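Long-range contact in HD domain protein (Enterococcus faecalis, PDB 4LRL), which probably hydrolyses deoxyribonucleoside triphosphates to deoxyribonucleosides and triphosphate, under allosteric control by bound nucleotides: residues 83-97 / 206-219. Sequence-based numbering, arbitrary orientation. Where two conformers were deposited one is given.
Sequences AEHSRFSHSLGVYEI and ADRMDYLLRDAYFT. With NI (nickel (II) ion), chain N.
His90 and Asp207 meet at a nickel ion, bringing together the first histidine and the last aspartate of the H...HD...D metal motif of the HD domain. His90 NE2 lies 2.2 Å from the metal. Asp207 OD2 is also a ligand, and His134 and Asp135 complete the protein part of the site. Two waters bind the metal too, and one of them donates to Asp207 OD1. This side, with its two metal-bound waters and the partly exposed Asp207 and Tyr211, is the more open part of an otherwise buried contact.

Behind the metal the start of helix 87-108 packs tightly on helix 206-219, the segment axes 8.4 Å apart at closest approach and at 127°. With CG anti to the backbone N (chi1 166°), the His90 ring sits as a knob among Asp207, Asp210, Tyr211 and Arg214. His90 ND1 donates to the anti lone pair of Asp210 OD1 at 2.8 Å, in a bent bond. Asp210 is thus a second-shell residue that fixes the turn of a metal-binding ring. Arg214 grips the same carboxylate side-on through NE and NH1, and His45 hydrogen-bonds to Asp210 OD2. The guanidinium lies flat under Ser89 O, 3.4 Å from CZ of Arg214, and Asp42 forms a salt bridge with Arg214 NH2. Gly93 makes room here, with its CA 3.1 Å from Asp210 OD2.

Toward Ile97 the packing becomes apolar. Val94 and Ile97 close on Ala206, and Ile97 CD1 also reaches the CB of Met209.

At the other end the His85 imidazole runs nearly parallel to the Phe218 ring but barely overlaps it (planes 15° apart). His85 CB sits over the centre of the phenyl face in a CH-pi contact. Phe218 also meets Phe218 of the second subunit. Tyr267 hydrogen-bonds to Asp215 OD2, while His85 NE2 donates to Asp215 OD1 at 2.8 Å, the oxygen lying close to the plane of the His85 ring.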
# COMPACT_ATOMS: atom_id res chain seq x y z
N ALA C 83 -3.10 11.07 13.41
CA ALA C 83 -2.62 10.40 14.64
C ALA C 83 -3.56 10.51 15.85
O ALA C 83 -3.12 10.92 16.94
CB ALA C 83 -1.22 10.92 15.00
N GLU C 84 -4.82 10.11 15.67
CA GLU C 84 -5.85 10.27 16.73
C GLU C 84 -6.15 8.94 17.43
O GLU C 84 -7.07 8.87 18.26
CB GLU C 84 -7.15 10.86 16.16
CG GLU C 84 -7.07 12.32 15.71
CD GLU C 84 -7.14 13.33 16.86
OE1 GLU C 84 -6.87 12.95 18.02
OE2 GLU C 84 -7.47 14.52 16.61
N HIS C 85 -5.37 7.91 17.10
CA HIS C 85 -5.52 6.57 17.69
C HIS C 85 -5.24 6.55 19.19
O HIS C 85 -4.41 7.32 19.69
CB HIS C 85 -4.64 5.54 16.96
CG HIS C 85 -3.17 5.88 16.92
ND1 HIS C 85 -2.68 6.97 16.24
CD2 HIS C 85 -2.10 5.25 17.46
CE1 HIS C 85 -1.36 7.01 16.38
NE2 HIS C 85 -0.99 5.98 17.11
N SER C 86 -5.94 5.68 19.91
CA SER C 86 -5.86 5.64 21.36
C SER C 86 -4.81 4.65 21.87
O SER C 86 -4.29 3.81 21.12
CB SER C 86 -7.20 5.23 21.95
OG SER C 86 -7.46 3.87 21.66
N ARG C 87 -4.52 4.76 23.16
CA ARG C 87 -3.64 3.81 23.83
C ARG C 87 -4.31 2.44 23.94
O ARG C 87 -3.65 1.42 24.14
CB ARG C 87 -3.25 4.32 25.22
CG ARG C 87 -2.37 5.54 25.21
CD ARG C 87 -1.76 5.80 26.60
NE ARG C 87 -0.81 6.90 26.54
CZ ARG C 87 0.46 6.78 26.19
NH1 ARG C 87 0.97 5.59 25.87
NH2 ARG C 87 1.23 7.85 26.15
N PHE C 88 -5.64 2.43 23.81
CA PHE C 88 -6.39 1.18 23.83
C PHE C 88 -6.05 0.32 22.61
O PHE C 88 -5.73 -0.87 22.75
CB PHE C 88 -7.88 1.46 23.90
CG PHE C 88 -8.76 0.22 23.88
CD1 PHE C 88 -9.07 -0.44 25.06
CD2 PHE C 88 -9.30 -0.24 22.68
CE1 PHE C 88 -9.88 -1.57 25.06
CE2 PHE C 88 -10.12 -1.37 22.67
CZ PHE C 88 -10.41 -2.04 23.86
N SER C 89 -6.10 0.91 21.42
CA SER C 89 -5.83 0.12 20.21
C SER C 89 -4.37 -0.33 20.18
O SER C 89 -4.08 -1.43 19.73
CB SER C 89 -6.21 0.88 18.94
OG SER C 89 -5.30 1.92 18.70
N HIS C 90 -3.47 0.50 20.70
CA HIS C 90 -2.07 0.10 20.83
C HIS C 90 -1.90 -1.08 21.79
O HIS C 90 -1.12 -1.99 21.52
CB HIS C 90 -1.19 1.28 21.27
CG HIS C 90 0.18 0.86 21.74
ND1 HIS C 90 1.12 0.30 20.90
CD2 HIS C 90 0.75 0.92 22.97
CE1 HIS C 90 2.22 0.03 21.59
NE2 HIS C 90 2.02 0.40 22.85
N SER C 91 -2.64 -1.06 22.90
CA SER C 91 -2.58 -2.13 23.89
C SER C 91 -3.04 -3.46 23.29
O SER C 91 -2.37 -4.49 23.49
CB SER C 91 -3.40 -1.78 25.13
OG SER C 91 -2.79 -0.71 25.83
N LEU C 92 -4.13 -3.45 22.53
CA LEU C 92 -4.59 -4.67 21.87
C LEU C 92 -3.59 -5.12 20.82
O LEU C 92 -3.42 -6.32 20.62
CB LEU C 92 -5.98 -4.49 21.22
CG LEU C 92 -7.22 -4.12 22.04
CD1 LEU C 92 -8.46 -4.63 21.33
CD2 LEU C 92 -7.23 -4.66 23.45
N GLY C 93 -2.91 -4.17 20.18
CA GLY C 93 -1.90 -4.47 19.17
C GLY C 93 -0.73 -5.23 19.78
O GLY C 93 -0.27 -6.25 19.24
N VAL C 94 -0.24 -4.72 20.91
CA VAL C 94 0.90 -5.32 21.60
C VAL C 94 0.53 -6.72 22.04
O VAL C 94 1.30 -7.65 21.86
CB VAL C 94 1.37 -4.44 22.78
CG1 VAL C 94 2.55 -5.10 23.55
CG2 VAL C 94 1.77 -3.09 22.27
N TYR C 95 -0.69 -6.87 22.58
CA TYR C 95 -1.21 -8.19 22.94
C TYR C 95 -1.21 -9.12 21.73
O TYR C 95 -0.78 -10.27 21.82
CB TYR C 95 -2.62 -8.09 23.54
CG TYR C 95 -3.41 -9.38 23.34
CD1 TYR C 95 -3.23 -10.47 24.19
CD2 TYR C 95 -4.30 -9.52 22.26
CE1 TYR C 95 -3.93 -11.66 24.00
CE2 TYR C 95 -5.00 -10.72 22.06
CZ TYR C 95 -4.81 -11.78 22.94
OH TYR C 95 -5.48 -12.96 22.77
N GLU C 96 -1.70 -8.63 20.59
CA GLU C 96 -1.79 -9.44 19.38
C GLU C 96 -0.43 -9.93 18.86
O GLU C 96 -0.28 -11.11 18.52
CB GLU C 96 -2.56 -8.72 18.27
CG GLU C 96 -2.65 -9.52 16.96
CD GLU C 96 -3.41 -10.85 17.09
OE1 GLU C 96 -3.37 -11.63 16.11
OE2 GLU C 96 -4.06 -11.12 18.13
N ILE C 97 0.54 -9.02 18.78
CA ILE C 97 1.89 -9.38 18.32
C ILE C 97 2.49 -10.44 19.24
O ILE C 97 3.08 -11.41 18.77
CB ILE C 97 2.81 -8.13 18.24
CG1 ILE C 97 2.29 -7.13 17.19
CG2 ILE C 97 4.27 -8.55 18.00
CD1 ILE C 97 3.18 -5.90 16.97
N ALA C 206 7.40 -6.48 21.38
CA ALA C 206 6.04 -6.36 20.87
C ALA C 206 5.49 -4.94 21.00
O ALA C 206 4.64 -4.52 20.21
CB ALA C 206 5.14 -7.35 21.57
N ASP C 207 6.01 -4.21 21.99
CA ASP C 207 5.59 -2.84 22.29
C ASP C 207 6.10 -1.90 21.20
O ASP C 207 5.33 -1.21 20.54
CB ASP C 207 6.12 -2.46 23.69
CG ASP C 207 5.68 -1.08 24.16
OD1 ASP C 207 6.19 -0.62 25.20
OD2 ASP C 207 4.84 -0.43 23.52
N ARG C 208 7.41 -1.88 21.01
CA ARG C 208 8.03 -1.09 19.95
C ARG C 208 7.48 -1.47 18.57
O ARG C 208 7.17 -0.58 17.76
CB ARG C 208 9.55 -1.25 19.98
CG ARG C 208 10.20 -0.86 21.31
CD ARG C 208 11.64 -1.22 21.25
NE ARG C 208 12.40 -1.01 22.48
CZ ARG C 208 12.94 0.16 22.85
NH1 ARG C 208 13.66 0.23 23.97
NH2 ARG C 208 12.76 1.24 22.10
N MET C 209 7.34 -2.77 18.31
CA MET C 209 6.88 -3.22 17.00
C MET C 209 5.47 -2.71 16.69
O MET C 209 5.21 -2.24 15.58
CB MET C 209 6.98 -4.75 16.86
CG MET C 209 8.43 -5.25 16.81
SD MET C 209 8.60 -6.92 16.16
CE MET C 209 8.40 -7.91 17.64
N ASP C 210 4.57 -2.75 17.66
CA ASP C 210 3.23 -2.25 17.42
C ASP C 210 3.20 -0.73 17.24
O ASP C 210 2.62 -0.26 16.28
CB ASP C 210 2.25 -2.66 18.51
CG ASP C 210 0.82 -2.28 18.16
OD1 ASP C 210 0.35 -1.24 18.67
OD2 ASP C 210 0.18 -2.98 17.34
N TYR C 211 3.82 0.04 18.14
CA TYR C 211 3.68 1.49 17.98
C TYR C 211 4.38 2.02 16.74
O TYR C 211 3.87 2.93 16.09
CB TYR C 211 3.97 2.31 19.26
CG TYR C 211 5.40 2.39 19.76
CD1 TYR C 211 6.40 3.03 19.03
CD2 TYR C 211 5.73 1.88 21.01
CE1 TYR C 211 7.71 3.12 19.52
CE2 TYR C 211 7.02 1.97 21.52
CZ TYR C 211 8.01 2.59 20.77
OH TYR C 211 9.29 2.66 21.30
N LEU C 212 5.51 1.43 16.37
CA LEU C 212 6.17 1.85 15.13
C LEU C 212 5.25 1.66 13.92
O LEU C 212 5.07 2.58 13.13
CB LEU C 212 7.52 1.17 14.93
CG LEU C 212 8.60 1.60 15.95
CD1 LEU C 212 9.83 0.68 15.88
CD2 LEU C 212 9.02 3.09 15.85
N LEU C 213 4.63 0.48 13.82
CA LEU C 213 3.74 0.20 12.72
C LEU C 213 2.45 1.02 12.80
O LEU C 213 2.01 1.57 11.79
CB LEU C 213 3.40 -1.29 12.70
CG LEU C 213 4.51 -2.27 12.29
CD1 LEU C 213 4.11 -3.71 12.66
CD2 LEU C 213 4.82 -2.14 10.78
N ARG C 214 1.86 1.08 13.99
CA ARG C 214 0.59 1.75 14.21
C ARG C 214 0.74 3.27 14.10
O ARG C 214 -0.10 3.94 13.48
CB ARG C 214 0.01 1.38 15.59
CG ARG C 214 -1.38 1.98 15.90
CD ARG C 214 -2.00 1.37 17.18
NE ARG C 214 -1.87 -0.09 17.20
CZ ARG C 214 -2.74 -0.93 16.65
NH1 ARG C 214 -2.52 -2.23 16.69
NH2 ARG C 214 -3.85 -0.47 16.07
N ASP C 215 1.79 3.82 14.70
CA ASP C 215 2.07 5.24 14.56
C ASP C 215 2.31 5.62 13.09
O ASP C 215 1.82 6.66 12.64
CB ASP C 215 3.22 5.67 15.44
CG ASP C 215 2.92 5.51 16.92
OD1 ASP C 215 1.73 5.28 17.29
OD2 ASP C 215 3.86 5.59 17.73
N ALA C 216 3.02 4.77 12.35
CA ALA C 216 3.23 4.99 10.93
C ALA C 216 1.92 4.90 10.17
O ALA C 216 1.66 5.73 9.28
CB ALA C 216 4.23 3.98 10.36
N TYR C 217 1.09 3.92 10.53
CA TYR C 217 -0.17 3.68 9.84
C TYR C 217 -1.08 4.90 9.94
O TYR C 217 -1.67 5.31 8.94
CB TYR C 217 -0.88 2.42 10.37
CG TYR C 217 -2.12 2.04 9.58
CD1 TYR C 217 -2.05 1.19 8.48
CD2 TYR C 217 -3.38 2.57 9.92
CE1 TYR C 217 -3.19 0.85 7.73
CE2 TYR C 217 -4.52 2.24 9.19
CZ TYR C 217 -4.42 1.39 8.09
OH TYR C 217 -5.56 1.07 7.37
N PHE C 218 -1.17 5.49 11.13
CA PHE C 218 -2.07 6.63 11.36
C PHE C 218 -1.51 8.00 10.96
O PHE C 218 -2.26 8.86 10.49
CB PHE C 218 -2.59 6.64 12.80
CG PHE C 218 -3.60 5.56 13.08
CD1 PHE C 218 -3.20 4.31 13.54
CD2 PHE C 218 -4.95 5.78 12.84
CE1 PHE C 218 -4.12 3.31 13.79
CE2 PHE C 218 -5.88 4.76 13.09
CZ PHE C 218 -5.46 3.53 13.55
N THR C 219 -0.21 8.22 11.14
CA THR C 219 0.38 9.47 10.68
C THR C 219 0.40 9.54 9.15
O THR C 219 0.34 10.63 8.58
CB THR C 219 1.81 9.69 11.21
OG1 THR C 219 2.64 8.61 10.79
CG2 THR C 219 1.82 9.80 12.73
NI NI N . 3.31 0.57 24.59
O HOH W 1 4.81 1.64 25.69
O HOH W 2 3.45 2.85 23.80